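Local coordinates for extracellular solute-binding protein, family 1 (Bifidobacterium longum subsp. infantis, PDB 6FTH) that probably captures human milk oligosaccharides outside the cell and hands them to an ABC transporter for uptake, at residues T220-G225 with S248-Q253; F226-S231 with I449-N454; G234-A237 with V242-F245; T464-Q469 with L503-K508. All coordinates share one frame; numbering follows the deposited sequence.

Interaction 1 (T220-G225 with S248-Q253); sequences TGIVTG and SDEYKQ
Thr220 and Ile222 both pack on the side chain of Glu250, which reaches them from the first turn of helix 249-263. The contact is mostly van der Waals packing, with no direct hydrogen bond from one segment to the other. Thr220 meets the aliphatic part of the glutamate: its OG1 lies 3.2 Å from Glu250 CG, and its CB rests against the same methylene. That hydroxyl is engaged elsewhere, in a hydrogen bond with the carbonyl of Leu217, so its contact with Glu250 is one of packing. Ile222 crosses the glutamate at about a right angle and touches it with the end of its longer branch, CD1 standing 3.5 Å from Glu250 CB. The same methyl grazes Ser248 OG at 4.1 Å.

The polar link between the segments runs through one water, which donates to Thr220 O at 2.8 Å and to Glu250 OE2 at 2.7 Å. A bend in the glutamate chain at its second torsion (chi2 90°) turns the carboxylate back across the isoleucine methyl and toward this water.

Within the helical segment Ser248 is the N-cap. Its OG accepts from Tyr251 N at 3.0 Å in a fairly straight bond (163°), and it also pairs with the carbonyl of Phe245, tying the helix start to the residue just after strand 241-244.

The long loop after strand 197-199 is thereby set against the N-terminus of helix 249-263, directly after the hairpin of strands 235-238 and 241-244, while Tyr251 and Lys252 extend from the same turn to helix 487-500.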
loop_
_atom_site.group_PDB
_atom_site.type_symbol
_atom_site.label_atom_id
_atom_site.label_comp_id
_atom_site.label_asym_id
_atom_site.label_seq_id
_atom_site.Cartn_x
_atom_site.Cartn_y
_atom_site.Cartn_z
ATOM N N THR A 220 -3.487 -10.810 17.529
ATOM C CA THR A 220 -3.158 -12.182 17.908
ATOM C C THR A 220 -1.671 -12.456 17.895
ATOM O O THR A 220 -1.264 -13.573 18.262
ATOM C CB THR A 220 -3.853 -13.195 16.981
ATOM O OG1 THR A 220 -3.210 -13.250 15.697
ATOM C CG2 THR A 220 -5.320 -12.872 16.794
ATOM N N GLY A 221 -0.860 -11.491 17.494
ATOM C CA GLY A 221 0.569 -11.670 17.420
ATOM C C GLY A 221 1.097 -12.061 16.059
ATOM O O GLY A 221 2.282 -12.398 15.953
ATOM N N ILE A 222 0.261 -12.028 15.017
ATOM C CA ILE A 222 0.678 -12.254 13.629
ATOM C C ILE A 222 0.810 -10.898 12.952
ATOM O O ILE A 222 -0.158 -10.129 12.891
ATOM C CB ILE A 222 -0.302 -13.169 12.880
ATOM C CG1 ILE A 222 -0.219 -14.601 13.434
ATOM C CG2 ILE A 222 -0.019 -13.167 11.360
ATOM C CD1 ILE A 222 -1.277 -15.548 12.867
ATOM N N VAL A 223 2.009 -10.599 12.445
ATOM C CA VAL A 223 2.276 -9.316 11.791
ATOM C C VAL A 223 1.711 -9.346 10.379
ATOM O O VAL A 223 2.113 -10.175 9.555
ATOM C CB VAL A 223 3.784 -9.016 11.743
ATOM C CG1 VAL A 223 4.016 -7.636 11.132
ATOM C CG2 VAL A 223 4.398 -9.101 13.100
ATOM N N THR A 224 0.792 -8.434 10.086
ATOM C CA THR A 224 0.288 -8.297 8.721
ATOM C C THR A 224 1.151 -7.330 7.908
ATOM O O THR A 224 1.955 -6.552 8.442
ATOM C CB THR A 224 -1.179 -7.834 8.684
ATOM O OG1 THR A 224 -1.288 -6.512 9.229
ATOM C CG2 THR A 224 -2.095 -8.744 9.494
ATOM N N GLY A 225 1.000 -7.416 6.589
ATOM C CA GLY A 225 1.713 -6.528 5.681
ATOM C C GLY A 225 0.854 -6.194 4.482
ATOM O O GLY A 225 1.164 -6.542 3.337
ATOM N N SER A 248 -4.818 -20.860 10.435
ATOM C CA SER A 248 -4.324 -20.687 11.793
ATOM C C SER A 248 -5.473 -20.522 12.785
ATOM O O SER A 248 -6.529 -19.983 12.453
ATOM C CB SER A 248 -3.420 -19.458 11.884
ATOM O OG SER A 248 -4.143 -18.261 11.679
ATOM N N ASP A 249 -5.235 -20.958 14.019
ATOM C CA ASP A 249 -6.175 -20.682 15.098
ATOM C C ASP A 249 -6.398 -19.174 15.247
ATOM O O ASP A 249 -7.508 -18.731 15.563
ATOM C CB ASP A 249 -5.651 -21.284 16.397
ATOM C CG ASP A 249 -5.615 -22.812 16.374
ATOM O OD1 ASP A 249 -6.459 -23.442 15.682
ATOM O OD2 ASP A 249 -4.745 -23.381 17.083
ATOM N N GLU A 250 -5.364 -18.375 14.993
ATOM C CA GLU A 250 -5.498 -16.925 15.091
ATOM C C GLU A 250 -6.565 -16.390 14.142
ATOM O O GLU A 250 -7.393 -15.552 14.530
ATOM C CB GLU A 250 -4.162 -16.277 14.777
ATOM C CG GLU A 250 -3.113 -16.474 15.844
ATOM C CD GLU A 250 -2.231 -17.722 15.684
ATOM O OE1 GLU A 250 -2.607 -18.691 14.995
ATOM O OE2 GLU A 250 -1.123 -17.716 16.265
ATOM N N TYR A 251 -6.530 -16.828 12.877
ATOM C CA TYR A 251 -7.533 -16.414 11.893
ATOM C C TYR A 251 -8.922 -16.878 12.321
ATOM O O TYR A 251 -9.904 -16.127 12.245
ATOM C CB TYR A 251 -7.150 -17.000 10.520
ATOM C CG TYR A 251 -7.901 -16.493 9.299
ATOM C CD1 TYR A 251 -7.774 -15.179 8.884
ATOM C CD2 TYR A 251 -8.684 -17.342 8.546
ATOM C CE1 TYR A 251 -8.445 -14.709 7.757
ATOM C CE2 TYR A 251 -9.348 -16.891 7.413
ATOM C CZ TYR A 251 -9.229 -15.573 7.029
ATOM O OH TYR A 251 -9.869 -15.087 5.929
ATOM N N LYS A 252 -9.027 -18.125 12.770
ATOM C CA LYS A 252 -10.300 -18.619 13.288
ATOM C C LYS A 252 -10.831 -17.725 14.413
ATOM O O LYS A 252 -12.021 -17.399 14.443
ATOM C CB LYS A 252 -10.130 -20.057 13.790
ATOM C CG LYS A 252 -11.431 -20.655 14.367
ATOM C CD LYS A 252 -11.481 -22.195 14.460
ATOM C CE LYS A 252 -10.263 -22.807 15.081
ATOM N NZ LYS A 252 -10.455 -24.287 15.211
ATOM N N GLN A 253 -9.970 -17.334 15.350
ATOM C CA GLN A 253 -10.398 -16.514 16.477
ATOM C C GLN A 253 -10.842 -15.125 16.036
ATOM O O GLN A 253 -11.810 -14.585 16.582
ATOM C CB GLN A 253 -9.293 -16.453 17.527
ATOM C CG GLN A 253 -9.032 -17.816 18.221
ATOM C CD GLN A 253 -10.326 -18.557 18.584
ATOM O OE1 GLN A 253 -11.245 -17.973 19.162
ATOM N NE2 GLN A 253 -10.414 -19.837 18.207
HETATM O O HOH W 1 0.297 -15.539 17.126
#

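Interaction 2 (F226-S231 with I449-N454); sequences FNKGAS and IPDYVN
Lys228 and Asp451 join two loops, one leading into strand 235-238 and the other, which folds into a type I beta turn from Pro450 to Val453, leading into helix 457-484. The two side chains cross at about a right angle, and Lys228 CE comes to 3.7 Å from Asp451 OD2. The charged ends form a long salt bridge, with 3.9 Å between Lys228 NZ and Asp451 OD2, and a water bridges them in shorter steps, accepting from Lys228 NZ and donating to Asp451 OD2. The lysine chain is extended until its last torsion (chi4 -72°), where the bend swings the ammonium to the side and leaves CE as the closest atom.

A small apolar contact lies apart from this pair. The methyl of Ala230 meets the end of the Ile449 chain, CB to CD1 at 3.9 Å, and helix 503-518 adds Trp510 to the alanine's surroundings, while Phe235 and Ala237 of strand 235-238 pack on the isoleucine.

Farther out, the aspartate is positioned by a second bond, Asp451 OD1 pairing with Tyr448 OH. The turn is closed by Val453 N donating to Pro450 O at 3.1 Å, and inside it Pro450 CB packs over one face of the Tyr452 ring. A second water joins the backbones, accepting from Ala230 N at 2.9 Å and donating only weakly to Pro450 O, 3.3 Å away.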
loop_
_atom_site.group_PDB
_atom_site.type_symbol
_atom_site.label_atom_id
_atom_site.label_comp_id
_atom_site.label_asym_id
_atom_site.label_seq_id
_atom_site.Cartn_x
_atom_site.Cartn_y
_atom_site.Cartn_z
ATOM N N PHE A 226 -0.232 -5.494 4.749
ATOM C CA PHE A 226 -1.291 -5.367 3.761
ATOM C C PHE A 226 -1.079 -4.253 2.729
ATOM O O PHE A 226 -1.931 -4.095 1.844
ATOM C CB PHE A 226 -2.669 -5.263 4.436
ATOM C CG PHE A 226 -3.145 -6.542 5.119
ATOM C CD1 PHE A 226 -2.615 -7.789 4.827
ATOM C CD2 PHE A 226 -4.152 -6.480 6.071
ATOM C CE1 PHE A 226 -3.088 -8.933 5.466
ATOM C CE2 PHE A 226 -4.603 -7.601 6.721
ATOM C CZ PHE A 226 -4.076 -8.845 6.404
ATOM N N ASN A 227 0.015 -3.485 2.776
ATOM C CA ASN A 227 0.262 -2.548 1.677
ATOM C C ASN A 227 0.563 -3.306 0.386
ATOM O O ASN A 227 0.150 -2.880 -0.701
ATOM C CB ASN A 227 1.429 -1.608 1.969
ATOM C CG ASN A 227 1.103 -0.454 2.926
ATOM O OD1 ASN A 227 0.175 -0.503 3.733
ATOM N ND2 ASN A 227 1.934 0.591 2.850
ATOM N N LYS A 228 1.302 -4.412 0.475
ATOM C CA LYS A 228 1.853 -5.116 -0.688
ATOM C C LYS A 228 2.615 -6.351 -0.219
ATOM O O LYS A 228 3.058 -6.436 0.931
ATOM C CB LYS A 228 2.787 -4.225 -1.516
ATOM C CG LYS A 228 3.923 -3.564 -0.736
ATOM C CD LYS A 228 4.761 -2.642 -1.636
ATOM C CE LYS A 228 5.943 -1.995 -0.907
ATOM N NZ LYS A 228 5.547 -0.929 0.060
ATOM N N GLY A 229 2.763 -7.304 -1.127
ATOM C CA GLY A 229 3.626 -8.454 -0.907
ATOM C C GLY A 229 2.879 -9.745 -0.632
ATOM O O GLY A 229 1.751 -9.953 -1.089
ATOM N N ALA A 230 3.502 -10.625 0.152
ATOM C CA ALA A 230 2.934 -11.950 0.389
ATOM C C ALA A 230 1.767 -11.924 1.372
ATOM O O ALA A 230 0.870 -12.777 1.318
ATOM C CB ALA A 230 4.016 -12.879 0.955
ATOM N N SER A 231 1.776 -10.980 2.302
ATOM C CA SER A 231 0.745 -10.964 3.334
ATOM C C SER A 231 -0.673 -10.829 2.791
ATOM O O SER A 231 -1.561 -11.559 3.267
ATOM C CB SER A 231 1.063 -9.887 4.380
ATOM O OG SER A 231 0.100 -9.873 5.397
ATOM N N ILE A 449 7.689 -11.169 6.181
ATOM C CA ILE A 449 8.259 -11.501 4.879
ATOM C C ILE A 449 8.609 -10.200 4.171
ATOM O O ILE A 449 7.695 -9.446 3.816
ATOM C CB ILE A 449 7.275 -12.330 4.046
ATOM C CG1 ILE A 449 6.907 -13.627 4.786
ATOM C CG2 ILE A 449 7.867 -12.591 2.673
ATOM C CD1 ILE A 449 5.680 -14.294 4.193
ATOM N N PRO A 450 9.888 -9.869 3.986
ATOM C CA PRO A 450 10.217 -8.548 3.429
ATOM C C PRO A 450 9.624 -8.317 2.050
ATOM O O PRO A 450 9.424 -9.244 1.244
ATOM C CB PRO A 450 11.754 -8.536 3.404
ATOM C CG PRO A 450 12.135 -9.443 4.527
ATOM C CD PRO A 450 11.104 -10.564 4.448
ATOM N N ASP A 451 9.339 -7.039 1.789
ATOM C CA ASP A 451 8.663 -6.656 0.570
ATOM C C ASP A 451 9.454 -7.047 -0.675
ATOM O O ASP A 451 8.857 -7.193 -1.747
ATOM C CB ASP A 451 8.456 -5.142 0.594
ATOM C CG ASP A 451 7.623 -4.671 1.768
ATOM O OD1 ASP A 451 6.908 -5.505 2.365
ATOM O OD2 ASP A 451 7.674 -3.444 2.086
ATOM N N TYR A 452 10.767 -7.216 -0.561
ATOM C CA TYR A 452 11.628 -7.522 -1.697
ATOM C C TYR A 452 11.730 -9.017 -2.017
ATOM O O TYR A 452 12.439 -9.382 -2.960
ATOM C CB TYR A 452 13.022 -6.931 -1.474
ATOM C CG TYR A 452 13.656 -7.182 -0.121
ATOM C CD1 TYR A 452 14.258 -8.399 0.163
ATOM C CD2 TYR A 452 13.691 -6.195 0.850
ATOM C CE1 TYR A 452 14.849 -8.634 1.361
ATOM C CE2 TYR A 452 14.284 -6.433 2.080
ATOM C CZ TYR A 452 14.868 -7.651 2.325
ATOM O OH TYR A 452 15.463 -7.931 3.549
ATOM N N VAL A 453 11.064 -9.889 -1.266
ATOM C CA VAL A 453 11.131 -11.326 -1.542
ATOM C C VAL A 453 10.314 -11.591 -2.800
ATOM O O VAL A 453 9.086 -11.525 -2.763
ATOM C CB VAL A 453 10.603 -12.147 -0.359
ATOM C CG1 VAL A 453 10.641 -13.650 -0.678
ATOM C CG2 VAL A 453 11.428 -11.876 0.883
ATOM N N ASN A 454 11.004 -11.875 -3.905
ATOM C CA ASN A 454 10.408 -11.956 -5.244
ATOM C C ASN A 454 10.581 -13.378 -5.787
ATOM O O ASN A 454 11.685 -13.720 -6.238
ATOM C CB ASN A 454 11.145 -10.978 -6.178
ATOM C CG ASN A 454 11.153 -9.514 -5.678
ATOM O OD1 ASN A 454 12.202 -8.825 -5.680
ATOM N ND2 ASN A 454 9.989 -9.026 -5.293
HETATM O O HOH W 2 5.201 -2.514 2.498
HETATM O O HOH W 3 6.366 -10.091 0.339
#

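Interaction 3 (G234-A237 with V242-F245); sequences GFYA and VKSF
Gly234 and Phe245 meet at the close-packed end of an antiparallel strand pair. The CA of Gly234 sits over one face of the Phe245 ring, 3.9 Å from its centroid, a CH-pi contact. Its carbonyl is gripped twice: Phe245 N and Ser244 OG each donate to Gly234 O at 2.9 Å, arriving from opposite faces of the carbonyl plane. On the sheet face of Phe235, Ser244, Ala237 and Val242, Phe235 CE1 lies 4.0 Å from Ser244 CB, and helix 503-518 closes over this side with Trp510, Val507 and Leu503.

In the middle, Tyr236 and Lys243 form a hydrogen-bonded pair, with Tyr236 N to Lys243 O and Lys243 N to Tyr236 O both at 2.9 Å and nearly straight. Their side chains share the other face. A first torsion of 70° sets the tyrosine ring back across the neighbouring strand, where its edge meets Phe245 N in plane and its CD1 packs on Phe245 CB at 3.8 Å.

The solvent side is looser. Lys243 lays CB and CD along the outer part of the tyrosine before its extended chain leads away, and Tyr236 OH hydrogen-bonds a water 2.7 Å away. Replacing Tyr236 with an alanine would probably uncover Phe245 CB and the lysine methylenes, and leave the water without its phenolic mate.

With its close-set non-hydrogen-bonded pairs flanking Tyr236 and Lys243, the arrangement is a short two-stranded beta hairpin, 235-238 with 241-244.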
loop_
_atom_site.group_PDB
_atom_site.type_symbol
_atom_site.label_atom_id
_atom_site.label_comp_id
_atom_site.label_asym_id
_atom_site.label_seq_id
_atom_site.Cartn_x
_atom_site.Cartn_y
_atom_site.Cartn_z
ATOM N N GLY A 234 -2.165 -14.244 2.269
ATOM C CA GLY A 234 -2.390 -15.139 3.375
ATOM C C GLY A 234 -1.154 -15.687 4.066
ATOM O O GLY A 234 -1.279 -16.671 4.796
ATOM N N PHE A 235 0.008 -15.076 3.882
ATOM C CA PHE A 235 1.257 -15.585 4.454
ATOM C C PHE A 235 1.859 -14.630 5.473
ATOM O O PHE A 235 1.631 -13.416 5.434
ATOM C CB PHE A 235 2.269 -15.906 3.351
ATOM C CG PHE A 235 1.720 -16.882 2.360
ATOM C CD1 PHE A 235 1.736 -18.236 2.627
ATOM C CD2 PHE A 235 1.036 -16.430 1.236
ATOM C CE1 PHE A 235 1.144 -19.139 1.757
ATOM C CE2 PHE A 235 0.447 -17.324 0.362
ATOM C CZ PHE A 235 0.501 -18.676 0.617
ATOM N N TYR A 236 2.625 -15.210 6.401
ATOM C CA TYR A 236 3.337 -14.447 7.405
ATOM C C TYR A 236 4.603 -15.194 7.770
ATOM O O TYR A 236 4.836 -16.313 7.317
ATOM C CB TYR A 236 2.506 -14.207 8.660
ATOM C CG TYR A 236 2.234 -15.398 9.541
ATOM C CD1 TYR A 236 1.242 -16.317 9.204
ATOM C CD2 TYR A 236 2.921 -15.566 10.735
ATOM C CE1 TYR A 236 0.971 -17.387 10.015
ATOM C CE2 TYR A 236 2.669 -16.641 11.544
ATOM C CZ TYR A 236 1.677 -17.545 11.191
ATOM O OH TYR A 236 1.367 -18.629 11.986
ATOM N N ALA A 237 5.426 -14.552 8.584
ATOM C CA ALA A 237 6.632 -15.186 9.102
ATOM C C ALA A 237 6.740 -14.919 10.594
ATOM O O ALA A 237 6.309 -13.876 11.090
ATOM C CB ALA A 237 7.900 -14.683 8.415
ATOM N N VAL A 242 8.114 -19.309 7.656
ATOM C CA VAL A 242 6.953 -18.836 6.911
ATOM C C VAL A 242 5.791 -19.791 7.124
ATOM O O VAL A 242 5.958 -21.023 7.069
ATOM C CB VAL A 242 7.303 -18.714 5.422
ATOM C CG1 VAL A 242 6.032 -18.453 4.623
ATOM C CG2 VAL A 242 8.321 -17.584 5.202
ATOM N N LYS A 243 4.606 -19.226 7.347
ATOM C CA LYS A 243 3.375 -19.976 7.505
ATOM C C LYS A 243 2.254 -19.256 6.767
ATOM O O LYS A 243 2.388 -18.102 6.358
ATOM C CB LYS A 243 3.043 -20.184 8.982
ATOM C CG LYS A 243 4.163 -20.916 9.725
ATOM C CD LYS A 243 3.898 -21.000 11.185
ATOM C CE LYS A 243 4.968 -21.845 11.864
ATOM N NZ LYS A 243 4.646 -22.023 13.315
ATOM N N SER A 244 1.138 -19.956 6.592
ATOM C CA SER A 244 -0.091 -19.305 6.160
ATOM C C SER A 244 -1.003 -19.074 7.347
ATOM O O SER A 244 -1.242 -19.976 8.146
ATOM C CB SER A 244 -0.844 -20.131 5.120
ATOM O OG SER A 244 -2.075 -19.485 4.759
ATOM N N PHE A 245 -1.540 -17.860 7.453
ATOM C CA PHE A 245 -2.515 -17.639 8.500
ATOM C C PHE A 245 -3.905 -18.129 8.122
ATOM O O PHE A 245 -4.776 -18.162 8.990
ATOM C CB PHE A 245 -2.542 -16.181 8.988
ATOM C CG PHE A 245 -2.860 -15.138 7.928
ATOM C CD1 PHE A 245 -4.147 -14.974 7.425
ATOM C CD2 PHE A 245 -1.880 -14.247 7.533
ATOM C CE1 PHE A 245 -4.422 -13.986 6.497
ATOM C CE2 PHE A 245 -2.141 -13.252 6.588
ATOM C CZ PHE A 245 -3.428 -13.107 6.089
HETATM O O HOH W 4 -0.231 -20.662 11.257
#

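Interaction 4 (T464-Q469 with L503-K508); sequences TNNNAQ and LQENVK
Asn466 spends both hydrogens of its amide on the facing helix. Its ND2 donates to Asn506 OD1 at 2.9 Å and to Glu505 OE1 at 3.0 Å, and both acceptors lie in or near the plane of the Asn466 amide, which suits its two N-H bonds and limits its rotation. The acceptors are met less ideally: the nitrogen stands above the plane of the Asn506 amide and above that of the Glu505 carboxylate. Asn466 OD1 is satisfied by a water at 3.0 Å, which donates also to Glu505 OE1, so that the glutamate oxygen receives both an amide and a water proton. Glu505 reaches this point on an extended chain with CG anti to the backbone N (chi1 178°), crossing Asn466 at about a right angle.

The amide planes of Asn466 and Asn506 lie 24° apart, whereas that of Asn467 is nearly perpendicular to Asn506. Asn467 OD1 comes to 2.8 Å from Asn506 ND2. A leucine in place of Asn466 would probably leave Asn506 OD1 and Glu505 OE1 without their shared donor and the bridging water without one of its acceptors.

Leu463 and Ile470 of helix 457-484 and Phe235 of the hairpin surround Asn506, giving this polar cluster an apolar border. The two helix segments run roughly antiparallel, at 138° with axes 9.7 Å apart, as a helix-helix packing of 457-484 against the last helix, 503-518, joined by asparagine and glutamate side chains.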
loop_
_atom_site.group_PDB
_atom_site.type_symbol
_atom_site.label_atom_id
_atom_site.label_comp_id
_atom_site.label_asym_id
_atom_site.label_seq_id
_atom_site.Cartn_x
_atom_site.Cartn_y
_atom_site.Cartn_z
ATOM N N THR A 464 0.295 -17.964 -8.070
ATOM C CA THR A 464 -0.895 -17.269 -8.550
ATOM C C THR A 464 -1.981 -18.256 -8.961
ATOM O O THR A 464 -3.168 -18.050 -8.666
ATOM C CB THR A 464 -0.515 -16.350 -9.714
ATOM O OG1 THR A 464 -0.010 -17.125 -10.793
ATOM C CG2 THR A 464 0.516 -15.364 -9.312
ATOM N N ASN A 465 -1.601 -19.351 -9.624
ATOM C CA ASN A 465 -2.587 -20.349 -10.021
ATOM C C ASN A 465 -3.263 -20.953 -8.797
ATOM O O ASN A 465 -4.494 -21.044 -8.731
ATOM C CB ASN A 465 -1.941 -21.443 -10.876
ATOM C CG ASN A 465 -2.935 -22.094 -11.865
ATOM O OD1 ASN A 465 -3.078 -21.650 -13.013
ATOM N ND2 ASN A 465 -3.623 -23.140 -11.418
ATOM N N ASN A 466 -2.467 -21.379 -7.802
ATOM C CA ASN A 466 -3.054 -21.941 -6.602
ATOM C C ASN A 466 -3.866 -20.887 -5.849
ATOM O O ASN A 466 -4.973 -21.173 -5.366
ATOM C CB ASN A 466 -1.955 -22.487 -5.685
ATOM C CG ASN A 466 -1.293 -23.755 -6.212
ATOM O OD1 ASN A 466 -1.768 -24.407 -7.150
ATOM N ND2 ASN A 466 -0.185 -24.124 -5.579
ATOM N N ASN A 467 -3.326 -19.666 -5.727
ATOM C CA ASN A 467 -4.034 -18.607 -5.004
ATOM C C ASN A 467 -5.381 -18.314 -5.639
ATOM O O ASN A 467 -6.321 -17.942 -4.934
ATOM C CB ASN A 467 -3.238 -17.304 -4.973
ATOM C CG ASN A 467 -2.051 -17.340 -4.018
ATOM O OD1 ASN A 467 -1.967 -18.196 -3.129
ATOM N ND2 ASN A 467 -1.140 -16.390 -4.187
ATOM N N ALA A 468 -5.495 -18.450 -6.961
ATOM C CA ALA A 468 -6.773 -18.136 -7.595
ATOM C C ALA A 468 -7.870 -19.052 -7.079
ATOM O O ALA A 468 -9.010 -18.620 -6.880
ATOM C CB ALA A 468 -6.653 -18.236 -9.111
ATOM N N GLN A 469 -7.549 -20.325 -6.846
ATOM C CA GLN A 469 -8.546 -21.244 -6.330
ATOM C C GLN A 469 -8.716 -21.095 -4.827
ATOM O O GLN A 469 -9.845 -21.110 -4.309
ATOM C CB GLN A 469 -8.150 -22.689 -6.672
ATOM C CG GLN A 469 -7.859 -22.916 -8.157
ATOM C CD GLN A 469 -9.047 -22.533 -9.031
ATOM O OE1 GLN A 469 -10.199 -22.672 -8.622
ATOM N NE2 GLN A 469 -8.768 -21.985 -10.191
ATOM N N LEU A 503 -2.233 -25.044 -0.857
ATOM C CA LEU A 503 -1.760 -24.088 0.151
ATOM C C LEU A 503 -0.379 -24.451 0.680
ATOM O O LEU A 503 0.476 -23.569 0.830
ATOM C CB LEU A 503 -2.755 -23.971 1.300
ATOM C CG LEU A 503 -2.368 -22.972 2.391
ATOM C CD1 LEU A 503 -2.259 -21.610 1.797
ATOM C CD2 LEU A 503 -3.392 -22.961 3.505
ATOM N N GLN A 504 -0.145 -25.730 0.983
ATOM C CA GLN A 504 1.133 -26.103 1.599
ATOM C C GLN A 504 2.283 -26.021 0.607
ATOM O O GLN A 504 3.428 -25.758 1.011
ATOM C CB GLN A 504 1.060 -27.483 2.237
ATOM C CG GLN A 504 0.038 -27.613 3.310
ATOM C CD GLN A 504 0.171 -26.530 4.329
ATOM O OE1 GLN A 504 1.273 -26.217 4.778
ATOM N NE2 GLN A 504 -0.946 -25.906 4.671
ATOM N N GLU A 505 2.015 -26.213 -0.692
ATOM C CA GLU A 505 3.014 -25.928 -1.709
ATOM C C GLU A 505 3.367 -24.447 -1.695
ATOM O O GLU A 505 4.540 -24.064 -1.782
ATOM C CB GLU A 505 2.484 -26.336 -3.090
ATOM C CG GLU A 505 3.454 -26.033 -4.237
ATOM C CD GLU A 505 2.924 -26.467 -5.607
ATOM O OE1 GLU A 505 1.677 -26.443 -5.808
ATOM O OE2 GLU A 505 3.763 -26.819 -6.472
ATOM N N ASN A 506 2.349 -23.594 -1.592
ATOM C CA ASN A 506 2.594 -22.159 -1.561
ATOM C C ASN A 506 3.412 -21.764 -0.330
ATOM O O ASN A 506 4.312 -20.927 -0.422
ATOM C CB ASN A 506 1.254 -21.404 -1.581
ATOM C CG ASN A 506 0.628 -21.328 -2.955
ATOM O OD1 ASN A 506 0.991 -22.058 -3.856
ATOM N ND2 ASN A 506 -0.296 -20.388 -3.126
ATOM N N VAL A 507 3.100 -22.343 0.840
ATOM C CA VAL A 507 3.902 -22.061 2.031
ATOM C C VAL A 507 5.367 -22.398 1.785
ATOM O O VAL A 507 6.268 -21.606 2.094
ATOM C CB VAL A 507 3.341 -22.812 3.252
ATOM C CG1 VAL A 507 4.297 -22.670 4.406
ATOM C CG2 VAL A 507 1.960 -22.284 3.619
ATOM N N LYS A 508 5.624 -23.580 1.225
ATOM C CA LYS A 508 6.997 -24.001 1.000
ATOM C C LYS A 508 7.705 -23.109 -0.022
ATOM O O LYS A 508 8.899 -22.815 0.129
ATOM C CB LYS A 508 6.990 -25.472 0.587
ATOM C CG LYS A 508 8.361 -26.100 0.401
ATOM C CD LYS A 508 8.363 -27.660 0.586
ATOM C CE LYS A 508 7.349 -28.299 -0.287
ATOM N NZ LYS A 508 7.524 -29.763 -0.264
HETATM O O HOH W 5 0.247 -26.326 -8.325
#

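The hairpin of interaction 3 is the hub, touching each of the other three contacts. Interaction 1, its centre about 9 Å away, meets it where Ile222 CG2 packs on Tyr236 CG at 3.7 Å. Interaction 2, about 11 Å away between centres, reaches it through Ile449 CD1, 3.9 Å from Phe235 CB. From the helical side, interaction 4 places Asn506 CB 3.6 Å from Phe235 CZ, so this phenylalanine stands between interactions 2 and 4, which do not touch. The first segments of interactions 1 and 2 are consecutive in one loop, and the two contacts are linked by a probable hydrogen bond from Gly225 N to Ser231 OG. No bound sugar marks the oligosaccharide site among these contacts.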